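Side-chain contacts in protein OS-9 homolog (Saccharomyces cerevisiae, PDB 2YMA), which recruits misfolded endoplasmic reticulum glycoproteins, recognised by their N-glycans, for degradation through the HRD1 ubiquitin ligase complex, and is represented here by its dimerization domain: residues 34-39 with 94-99; 42-47 with 55-60; 67-72 with 76-81. All blocks are in the same frame, centred on the assembly; numbering follows the deposited sequence.

From the N terminus, the chain pairs strands 14-20 and 23-28 and then enters strand 36-39, the first side of contact 1. The loop that follows folds back on helix 52-67 to make contact 2, a short closure of local connection and helix. After the helix ends, contact 3 closes a still shorter loop before strand 84-92 begins. Contact 1 is completed last, by residues 94-99, so contacts 2 and 3 lie in series inside the long loop it closes. Contacts 1 and 2 touch through Val39 and Phe58, joining sheet to helix. Contact 3 sits apart, its centre about 21 Å from that of contact 1, on the opposite side of the chain's centre.

Contact 1: residues 34-39 with 94-99; sequences RDKLMV and MKDRFQ
Lys36 reaches across to Asp96 along the whole length of its side chain, a case of an aliphatic stem delivering a charge to a distant partner. Its CB points toward residues 94-99, and the side chain as a whole also packs on Leu26, Glu90 and Val92 of the two adjoining strands. With chi1 at -82°, CG lies beside the backbone N, and every later bond is extended, which carries the tip well clear of strand 36-39. CD comes within 4.1 Å of Asp96 OD1 and CE within 3.9 Å of that oxygen. Lys36 NZ completes a salt bridge at 2.7 Å from Asp96 OD1. It meets that oxygen on the syn side, 16° out of the carboxylate plane. The other oxygen, Asp96 OD2, is 3.1 Å from Lys36 NZ. The two side chains cross at about a right angle.

Asp96 belongs to the turn of a beta-hairpin that joins antiparallel strands 84-92 and 98-106, and it adopts left-handed backbone angles there. Strand 36-39 lies parallel to strand 84-92, so the bridge ties the hairpin turn to a strand next to one of its arms. Further along, Met38, with CG anti to its backbone N (chi1 180°), sets its sulfur SD 3.9 Å from Met94 CA and 4.1 Å from Met94 CG. These thioether chains also meet nearly perpendicularly, an apolar touch at the surface beside the charged one. Val39 is buried and packs on Val91.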
loop_
_atom_site.group_PDB
_atom_site.type_symbol
_atom_site.label_atom_id
_atom_site.label_comp_id
_atom_site.label_asym_id
_atom_site.label_seq_id
_atom_site.Cartn_x
_atom_site.Cartn_y
_atom_site.Cartn_z
ATOM N N ARG A 34 9.341 1.434 11.214
ATOM C CA ARG A 34 8.894 2.354 10.172
ATOM C C ARG A 34 8.561 3.759 10.629
ATOM O O ARG A 34 8.232 3.998 11.787
ATOM C CB ARG A 34 7.744 1.771 9.356
ATOM C CG ARG A 34 6.647 1.214 10.168
ATOM C CD ARG A 34 5.535 0.660 9.299
ATOM N NE ARG A 34 4.330 0.533 10.116
ATOM C CZ ARG A 34 3.921 -0.603 10.658
ATOM N NH1 ARG A 34 4.590 -1.723 10.432
ATOM N NH2 ARG A 34 2.834 -0.626 11.409
ATOM N N ASP A 35 8.672 4.688 9.686
ATOM C CA ASP A 35 8.367 6.081 9.921
ATOM C C ASP A 35 6.860 6.226 10.154
ATOM O O ASP A 35 6.077 5.471 9.595
ATOM C CB ASP A 35 8.840 6.918 8.720
ATOM C CG ASP A 35 10.361 6.797 8.462
ATOM O OD1 ASP A 35 11.159 6.847 9.428
ATOM O OD2 ASP A 35 10.768 6.667 7.287
ATOM N N LYS A 36 6.478 7.168 11.019
ATOM C CA LYS A 36 5.086 7.512 11.298
ATOM C C LYS A 36 4.913 8.995 11.032
ATOM O O LYS A 36 5.899 9.721 10.889
ATOM C CB LYS A 36 4.765 7.351 12.785
ATOM C CG LYS A 36 4.448 5.985 13.291
ATOM C CD LYS A 36 3.973 6.133 14.737
ATOM C CE LYS A 36 3.547 4.808 15.331
ATOM N NZ LYS A 36 3.151 4.969 16.750
ATOM N N LEU A 37 3.662 9.448 11.030
ATOM C CA LEU A 37 3.350 10.875 10.989
ATOM C C LEU A 37 2.511 11.258 12.207
ATOM O O LEU A 37 1.633 10.501 12.642
ATOM C CB LEU A 37 2.573 11.244 9.719
ATOM C CG LEU A 37 3.295 11.033 8.389
ATOM C CD1 LEU A 37 2.353 11.238 7.219
ATOM C CD2 LEU A 37 4.562 11.887 8.273
ATOM N N MET A 38 2.765 12.444 12.749
ATOM C CA MET A 38 2.013 12.899 13.916
ATOM C C MET A 38 1.343 14.251 13.716
ATOM O O MET A 38 1.998 15.254 13.397
ATOM C CB MET A 38 2.899 12.965 15.154
ATOM C CG MET A 38 2.138 13.439 16.380
ATOM S SD MET A 38 3.188 13.584 17.835
ATOM C CE MET A 38 4.297 14.906 17.329
ATOM N N VAL A 39 0.035 14.270 13.935
ATOM C CA VAL A 39 -0.744 15.489 13.777
ATOM C C VAL A 39 -0.907 16.151 15.133
ATOM O O VAL A 39 -1.307 15.501 16.099
ATOM C CB VAL A 39 -2.127 15.197 13.159
ATOM C CG1 VAL A 39 -2.947 16.471 13.056
ATOM C CG2 VAL A 39 -1.948 14.575 11.783
ATOM N N MET A 94 -0.893 13.179 19.357
ATOM C CA MET A 94 0.168 13.434 20.328
ATOM C C MET A 94 0.226 12.422 21.468
ATOM O O MET A 94 1.200 12.388 22.225
ATOM C CB MET A 94 0.040 14.841 20.891
ATOM C CG MET A 94 0.490 15.911 19.921
ATOM S SD MET A 94 0.444 17.527 20.711
ATOM C CE MET A 94 -1.319 17.828 20.771
ATOM N N LYS A 95 -0.817 11.610 21.594
ATOM C CA LYS A 95 -0.820 10.525 22.572
ATOM C C LYS A 95 -0.644 9.173 21.870
ATOM O O LYS A 95 -1.049 8.122 22.388
ATOM C CB LYS A 95 -2.100 10.551 23.421
ATOM N N ASP A 96 -0.037 9.223 20.683
ATOM C CA ASP A 96 0.272 8.038 19.882
ATOM C C ASP A 96 -0.925 7.135 19.566
ATOM O O ASP A 96 -0.787 5.914 19.424
ATOM C CB ASP A 96 1.394 7.222 20.524
ATOM C CG ASP A 96 2.195 6.447 19.501
ATOM O OD1 ASP A 96 2.423 6.990 18.398
ATOM O OD2 ASP A 96 2.585 5.297 19.790
ATOM N N ARG A 97 -2.096 7.741 19.439
ATOM C CA ARG A 97 -3.279 6.991 19.073
ATOM C C ARG A 97 -3.505 7.061 17.568
ATOM O O ARG A 97 -3.399 8.134 16.971
ATOM C CB ARG A 97 -4.485 7.527 19.833
ATOM C CG ARG A 97 -4.386 7.325 21.329
ATOM C CD ARG A 97 -5.452 8.123 22.048
ATOM N NE ARG A 97 -5.186 9.554 21.957
ATOM C CZ ARG A 97 -5.938 10.493 22.520
ATOM N NH1 ARG A 97 -7.014 10.154 23.218
ATOM N NH2 ARG A 97 -5.617 11.771 22.386
ATOM N N PHE A 98 -3.814 5.911 16.968
ATOM C CA PHE A 98 -4.052 5.797 15.526
ATOM C C PHE A 98 -5.241 6.644 15.065
ATOM O O PHE A 98 -6.315 6.597 15.657
ATOM C CB PHE A 98 -4.263 4.324 15.150
ATOM C CG PHE A 98 -4.504 4.086 13.675
ATOM C CD1 PHE A 98 -3.438 3.901 12.802
ATOM C CD2 PHE A 98 -5.797 4.029 13.167
ATOM C CE1 PHE A 98 -3.658 3.670 11.446
ATOM C CE2 PHE A 98 -6.022 3.805 11.818
ATOM C CZ PHE A 98 -4.951 3.624 10.953
ATOM N N GLN A 99 -5.036 7.426 14.007
ATOM C CA GLN A 99 -6.087 8.290 13.464
ATOM C C GLN A 99 -6.512 7.806 12.083
ATOM O O GLN A 99 -7.694 7.777 11.763
ATOM C CB GLN A 99 -5.598 9.748 13.362
ATOM C CG GLN A 99 -5.042 10.319 14.653
ATOM C CD GLN A 99 -6.072 10.319 15.774
ATOM O OE1 GLN A 99 -5.781 9.918 16.902
ATOM N NE2 GLN A 99 -7.282 10.773 15.464
#

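Contact 2: residues 42-47 with 55-60; sequences NAMSNW and YQKFGN
Lys57 NZ rests 3.9 Å from Ala43 CB, while its charge is answered by Asp41, just ahead of residues 42-47, with which it forms a salt bridge. The methyl and the ammonium group thus share one corner of the contact, and the residue that pairs with the charge also accepts a hydrogen bond on its other oxygen from Ala43 N. Asp41 in this way fixes both the lysine tip and the first residues of 42-47. The loop has its own brace, a hydrogen bond of 2.9 Å from Ser45 OG to Asn42 O.

Behind the lysine tip, the contact turns apolar. Met44 stretches from the loop toward the helix with CG beside its backbone N (chi1 -84°) and the remainder of its chain extended, so that CE ends against the stem of Lys57. The two chains slide past each other in opposite directions, and Met44 CE lies 3.7 Å from Lys57 CG. The same methionine serves Phe58 as well, in a Met-aromatic contact: SD is 3.8 Å from Phe58 CE1 and approaches the ring obliquely. Met44 therefore fills the angle between two successive helix residues.

Trp47 meets Phe58 from the other end of the loop. Phe58 CE1 lies at the edge of the indole, in its plane, 3.6 Å from Trp47 CH2, and the ring planes stand at 77° to each other.

The loop consequently covers one flank of helix 52-67 with a sulfur and an indole. Beneath it, Phe58 also packs on Leu37 and Val39 of strand 36-39 and on Ile114 of strand 112-117, while its ring meets Phe116 of that strand edge-to-face. Helix and sheet close on each other here, as the connection of a beta-alpha-beta crossover from strand 36-39 to its parallel neighbour 84-92 passes over the sheet.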
loop_
_atom_site.group_PDB
_atom_site.type_symbol
_atom_site.label_atom_id
_atom_site.label_comp_id
_atom_site.label_asym_id
_atom_site.label_seq_id
_atom_site.Cartn_x
_atom_site.Cartn_y
_atom_site.Cartn_z
ATOM N N ASN A 42 -5.159 21.084 16.073
ATOM C CA ASN A 42 -6.512 20.879 16.602
ATOM C C ASN A 42 -7.616 20.936 15.550
ATOM O O ASN A 42 -8.725 20.449 15.772
ATOM C CB ASN A 42 -6.818 21.877 17.719
ATOM C CG ASN A 42 -6.530 21.313 19.089
ATOM O OD1 ASN A 42 -6.518 20.094 19.280
ATOM N ND2 ASN A 42 -6.297 22.194 20.056
ATOM N N ALA A 43 -7.308 21.535 14.405
ATOM C CA ALA A 43 -8.257 21.605 13.305
ATOM C C ALA A 43 -8.241 20.318 12.476
ATOM O O ALA A 43 -8.954 20.206 11.478
ATOM C CB ALA A 43 -7.965 22.819 12.434
ATOM N N MET A 44 -7.422 19.355 12.898
ATOM C CA MET A 44 -7.354 18.039 12.257
ATOM C C MET A 44 -7.460 16.940 13.307
ATOM O O MET A 44 -6.726 15.947 13.258
ATOM C CB MET A 44 -6.029 17.864 11.511
ATOM C CG MET A 44 -5.984 18.431 10.112
ATOM S SD MET A 44 -4.347 18.178 9.396
ATOM C CE MET A 44 -4.634 18.763 7.741
ATOM N N SER A 45 -8.360 17.134 14.267
ATOM C CA SER A 45 -8.520 16.204 15.381
ATOM C C SER A 45 -9.569 15.133 15.082
ATOM O O SER A 45 -9.496 14.004 15.590
ATOM C CB SER A 45 -8.892 16.977 16.648
ATOM O OG SER A 45 -9.967 17.869 16.399
ATOM N N ASN A 46 -10.529 15.498 14.236
ATOM C CA ASN A 46 -11.671 14.649 13.919
ATOM C C ASN A 46 -11.577 14.048 12.524
ATOM O O ASN A 46 -11.823 14.731 11.529
ATOM C CB ASN A 46 -12.962 15.460 14.051
ATOM C CG ASN A 46 -14.203 14.660 13.694
ATOM O OD1 ASN A 46 -14.202 13.843 12.765
ATOM N ND2 ASN A 46 -15.278 14.900 14.434
ATOM N N TRP A 47 -11.259 12.759 12.458
ATOM C CA TRP A 47 -10.977 12.099 11.180
ATOM C C TRP A 47 -12.184 11.472 10.484
ATOM O O TRP A 47 -12.039 10.707 9.528
ATOM C CB TRP A 47 -9.815 11.108 11.329
ATOM C CG TRP A 47 -8.534 11.855 11.452
ATOM C CD1 TRP A 47 -7.979 12.358 12.599
ATOM C CD2 TRP A 47 -7.674 12.258 10.377
ATOM N NE1 TRP A 47 -6.814 13.032 12.303
ATOM C CE2 TRP A 47 -6.604 12.984 10.946
ATOM C CE3 TRP A 47 -7.705 12.076 8.987
ATOM C CZ2 TRP A 47 -5.569 13.521 10.176
ATOM C CZ3 TRP A 47 -6.668 12.611 8.220
ATOM C CH2 TRP A 47 -5.618 13.321 8.819
ATOM N N TYR A 55 -6.276 17.675 3.194
ATOM C CA TYR A 55 -5.457 17.354 2.026
ATOM C C TYR A 55 -4.447 18.443 1.708
ATOM O O TYR A 55 -3.308 18.154 1.330
ATOM C CB TYR A 55 -6.332 17.079 0.804
ATOM C CG TYR A 55 -7.148 15.821 0.955
ATOM C CD1 TYR A 55 -6.594 14.570 0.693
ATOM C CD2 TYR A 55 -8.469 15.879 1.379
ATOM C CE1 TYR A 55 -7.341 13.420 0.839
ATOM C CE2 TYR A 55 -9.220 14.731 1.528
ATOM C CZ TYR A 55 -8.656 13.509 1.257
ATOM O OH TYR A 55 -9.418 12.377 1.413
ATOM N N GLN A 56 -4.868 19.694 1.862
ATOM C CA GLN A 56 -4.015 20.826 1.537
ATOM C C GLN A 56 -2.826 20.945 2.509
ATOM O O GLN A 56 -1.700 21.231 2.094
ATOM C CB GLN A 56 -4.827 22.123 1.463
ATOM C CG GLN A 56 -4.382 23.043 0.324
ATOM C CD GLN A 56 -5.041 22.694 -0.992
ATOM O OE1 GLN A 56 -6.051 21.999 -1.018
ATOM N NE2 GLN A 56 -4.471 23.175 -2.092
ATOM N N LYS A 57 -3.071 20.688 3.789
ATOM C CA LYS A 57 -1.996 20.701 4.772
ATOM C C LYS A 57 -1.040 19.527 4.584
ATOM O O LYS A 57 0.173 19.692 4.623
ATOM C CB LYS A 57 -2.570 20.705 6.183
ATOM C CG LYS A 57 -3.290 21.989 6.521
ATOM C CD LYS A 57 -3.938 21.926 7.895
ATOM C CE LYS A 57 -4.515 23.276 8.304
ATOM N NZ LYS A 57 -5.396 23.145 9.502
ATOM N N PHE A 58 -1.592 18.340 4.372
ATOM C CA PHE A 58 -0.767 17.162 4.170
ATOM C C PHE A 58 0.025 17.261 2.876
ATOM O O PHE A 58 1.183 16.850 2.820
ATOM C CB PHE A 58 -1.613 15.888 4.227
ATOM C CG PHE A 58 -1.692 15.293 5.601
ATOM C CD1 PHE A 58 -2.626 15.745 6.513
ATOM C CD2 PHE A 58 -0.808 14.303 5.992
ATOM C CE1 PHE A 58 -2.694 15.206 7.786
ATOM C CE2 PHE A 58 -0.862 13.769 7.260
ATOM C CZ PHE A 58 -1.813 14.218 8.162
ATOM N N GLY A 59 -0.582 17.831 1.842
ATOM C CA GLY A 59 0.159 18.111 0.625
ATOM C C GLY A 59 1.449 18.869 0.918
ATOM O O GLY A 59 2.517 18.497 0.427
ATOM N N ASN A 60 1.354 19.931 1.721
ATOM C CA ASN A 60 2.520 20.745 2.062
ATOM C C ASN A 60 3.552 19.964 2.861
ATOM O O ASN A 60 4.761 20.055 2.601
ATOM C CB ASN A 60 2.112 21.984 2.875
ATOM C CG ASN A 60 1.201 22.912 2.113
ATOM O OD1 ASN A 60 1.250 22.981 0.885
ATOM N ND2 ASN A 60 0.351 23.632 2.840
#

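Contact 3: residues 67-72 with 76-81; sequences SLRLVS and GHILQP
Val71 and Leu79 are joined first through their backbones. Leu79 N donates to Val71 O over 3.1 Å, with an N-H...O angle of 163°. The same oxygen accepts from a water at 3.0 Å, which also makes a weak bond to Leu79 O, so that Val71 O takes two donors and the water spans the two chain segments. Next door, Ser72 and Ile78 form a single beta bridge, their CA atoms 4.0 Å apart.

Apolar contacts follow the same pairing. The side chains of Val71 and Leu79 lie side by side and point the same way, with Val71 CG2 3.5 Å from Leu79 CD2. Both pack against helix 52-67, Val71 on Met65 and Leu79 on Leu66. Ile78 works on the more exposed side: its CG2 sits 3.9 Å from Arg69 CG, and its CD1 is 3.9 Å from Ser72 CB. Of the Arg69 side chain, the CB and CG atoms do the touching, while its end leads away; Arg69 O also lies close to Ile78 CD1.

Two backbone features shape the loop. Arg69 has positive phi in the Schellman motif that ends helix 52-67 and sends the chain into the connection, and Gly76 holds positive phi (94°), a conformation that suits glycine, where the chain turns back.

The chemistry implies a turn-back held by one direct backbone bond and a water whose second bond is weak, with an aliphatic pair packed on the last turn of the helix, while Ile78 and the arginine stem form a more solvent-facing outer layer.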
loop_
_atom_site.group_PDB
_atom_site.type_symbol
_atom_site.label_atom_id
_atom_site.label_comp_id
_atom_site.label_asym_id
_atom_site.label_seq_id
_atom_site.Cartn_x
_atom_site.Cartn_y
_atom_site.Cartn_z
ATOM N N SER A 67 11.492 17.272 0.090
ATOM C CA SER A 67 12.580 18.254 0.016
ATOM C C SER A 67 13.704 17.897 0.965
ATOM O O SER A 67 14.883 18.047 0.640
ATOM C CB SER A 67 12.065 19.650 0.370
ATOM O OG SER A 67 11.048 20.044 -0.535
ATOM N N LEU A 68 13.320 17.434 2.148
ATOM C CA LEU A 68 14.274 17.052 3.170
ATOM C C LEU A 68 14.994 15.743 2.831
ATOM O O LEU A 68 16.010 15.405 3.448
ATOM C CB LEU A 68 13.583 16.980 4.537
ATOM C CG LEU A 68 13.159 18.346 5.101
ATOM C CD1 LEU A 68 12.555 18.226 6.484
ATOM C CD2 LEU A 68 14.358 19.277 5.132
ATOM N N ARG A 69 14.482 15.021 1.834
ATOM C CA ARG A 69 15.026 13.716 1.458
ATOM C C ARG A 69 15.018 12.720 2.627
ATOM O O ARG A 69 15.956 11.940 2.797
ATOM C CB ARG A 69 16.448 13.852 0.894
ATOM C CG ARG A 69 16.527 14.388 -0.527
ATOM C CD ARG A 69 17.960 14.812 -0.871
ATOM N NE ARG A 69 18.181 16.249 -0.710
ATOM C CZ ARG A 69 19.314 16.790 -0.273
ATOM N NH1 ARG A 69 20.333 16.012 0.056
ATOM N NH2 ARG A 69 19.425 18.105 -0.160
ATOM N N LEU A 70 13.948 12.737 3.415
ATOM C CA LEU A 70 13.854 11.890 4.598
ATOM C C LEU A 70 13.585 10.424 4.273
ATOM O O LEU A 70 13.891 9.540 5.076
ATOM C CB LEU A 70 12.755 12.408 5.533
ATOM C CG LEU A 70 12.975 13.817 6.070
ATOM C CD1 LEU A 70 11.831 14.203 6.961
ATOM C CD2 LEU A 70 14.295 13.854 6.828
ATOM N N VAL A 71 12.990 10.145 3.119
ATOM C CA VAL A 71 12.642 8.759 2.854
ATOM C C VAL A 71 13.505 8.129 1.774
ATOM O O VAL A 71 13.835 8.742 0.748
ATOM C CB VAL A 71 11.111 8.500 2.585
ATOM C CG1 VAL A 71 10.220 9.512 3.272
ATOM C CG2 VAL A 71 10.821 8.378 1.129
ATOM N N SER A 72 13.887 6.889 2.039
ATOM C CA SER A 72 14.673 6.123 1.098
ATOM C C SER A 72 13.963 4.805 0.779
ATOM O O SER A 72 13.248 4.238 1.622
ATOM C CB SER A 72 16.057 5.852 1.681
ATOM O OG SER A 72 15.961 5.050 2.845
ATOM N N GLY A 76 17.796 1.100 -0.197
ATOM C CA GLY A 76 18.707 1.988 0.507
ATOM C C GLY A 76 18.938 3.297 -0.231
ATOM O O GLY A 76 19.535 4.223 0.314
ATOM N N HIS A 77 18.464 3.376 -1.472
ATOM C CA HIS A 77 18.579 4.599 -2.264
ATOM C C HIS A 77 17.548 5.643 -1.858
ATOM O O HIS A 77 16.370 5.322 -1.699
ATOM C CB HIS A 77 18.432 4.297 -3.756
ATOM C CG HIS A 77 19.683 3.769 -4.389
ATOM N ND1 HIS A 77 20.939 4.199 -4.025
ATOM C CD2 HIS A 77 19.870 2.839 -5.357
ATOM C CE1 HIS A 77 21.848 3.560 -4.740
ATOM N NE2 HIS A 77 21.226 2.728 -5.556
ATOM N N ILE A 78 18.003 6.888 -1.703
ATOM C CA ILE A 78 17.127 8.017 -1.416
ATOM C C ILE A 78 16.091 8.195 -2.527
ATOM O O ILE A 78 16.420 8.131 -3.717
ATOM C CB ILE A 78 17.947 9.336 -1.223
ATOM C CG1 ILE A 78 18.717 9.290 0.090
ATOM C CG2 ILE A 78 17.035 10.554 -1.192
ATOM C CD1 ILE A 78 17.805 9.367 1.298
ATOM N N LEU A 79 14.840 8.406 -2.129
ATOM C CA LEU A 79 13.764 8.697 -3.065
ATOM C C LEU A 79 14.047 9.983 -3.825
ATOM O O LEU A 79 13.986 11.075 -3.260
ATOM C CB LEU A 79 12.434 8.810 -2.310
ATOM C CG LEU A 79 11.152 8.756 -3.142
ATOM C CD1 LEU A 79 11.151 7.507 -3.977
ATOM C CD2 LEU A 79 9.939 8.768 -2.240
ATOM N N GLN A 80 14.355 9.847 -5.108
ATOM C CA GLN A 80 14.695 10.988 -5.945
ATOM C C GLN A 80 13.602 11.258 -6.970
ATOM O O GLN A 80 12.920 10.335 -7.399
ATOM C CB GLN A 80 16.018 10.732 -6.665
ATOM N N PRO A 81 13.422 12.531 -7.359
ATOM C CA PRO A 81 12.479 12.898 -8.421
ATOM C C PRO A 81 12.651 12.000 -9.636
ATOM O O PRO A 81 13.772 11.613 -9.952
ATOM C CB PRO A 81 12.893 14.326 -8.756
ATOM C CG PRO A 81 13.362 14.866 -7.453
ATOM C CD PRO A 81 14.050 13.720 -6.755
HETATM O O HOH W 1 13.129 11.582 -0.109
#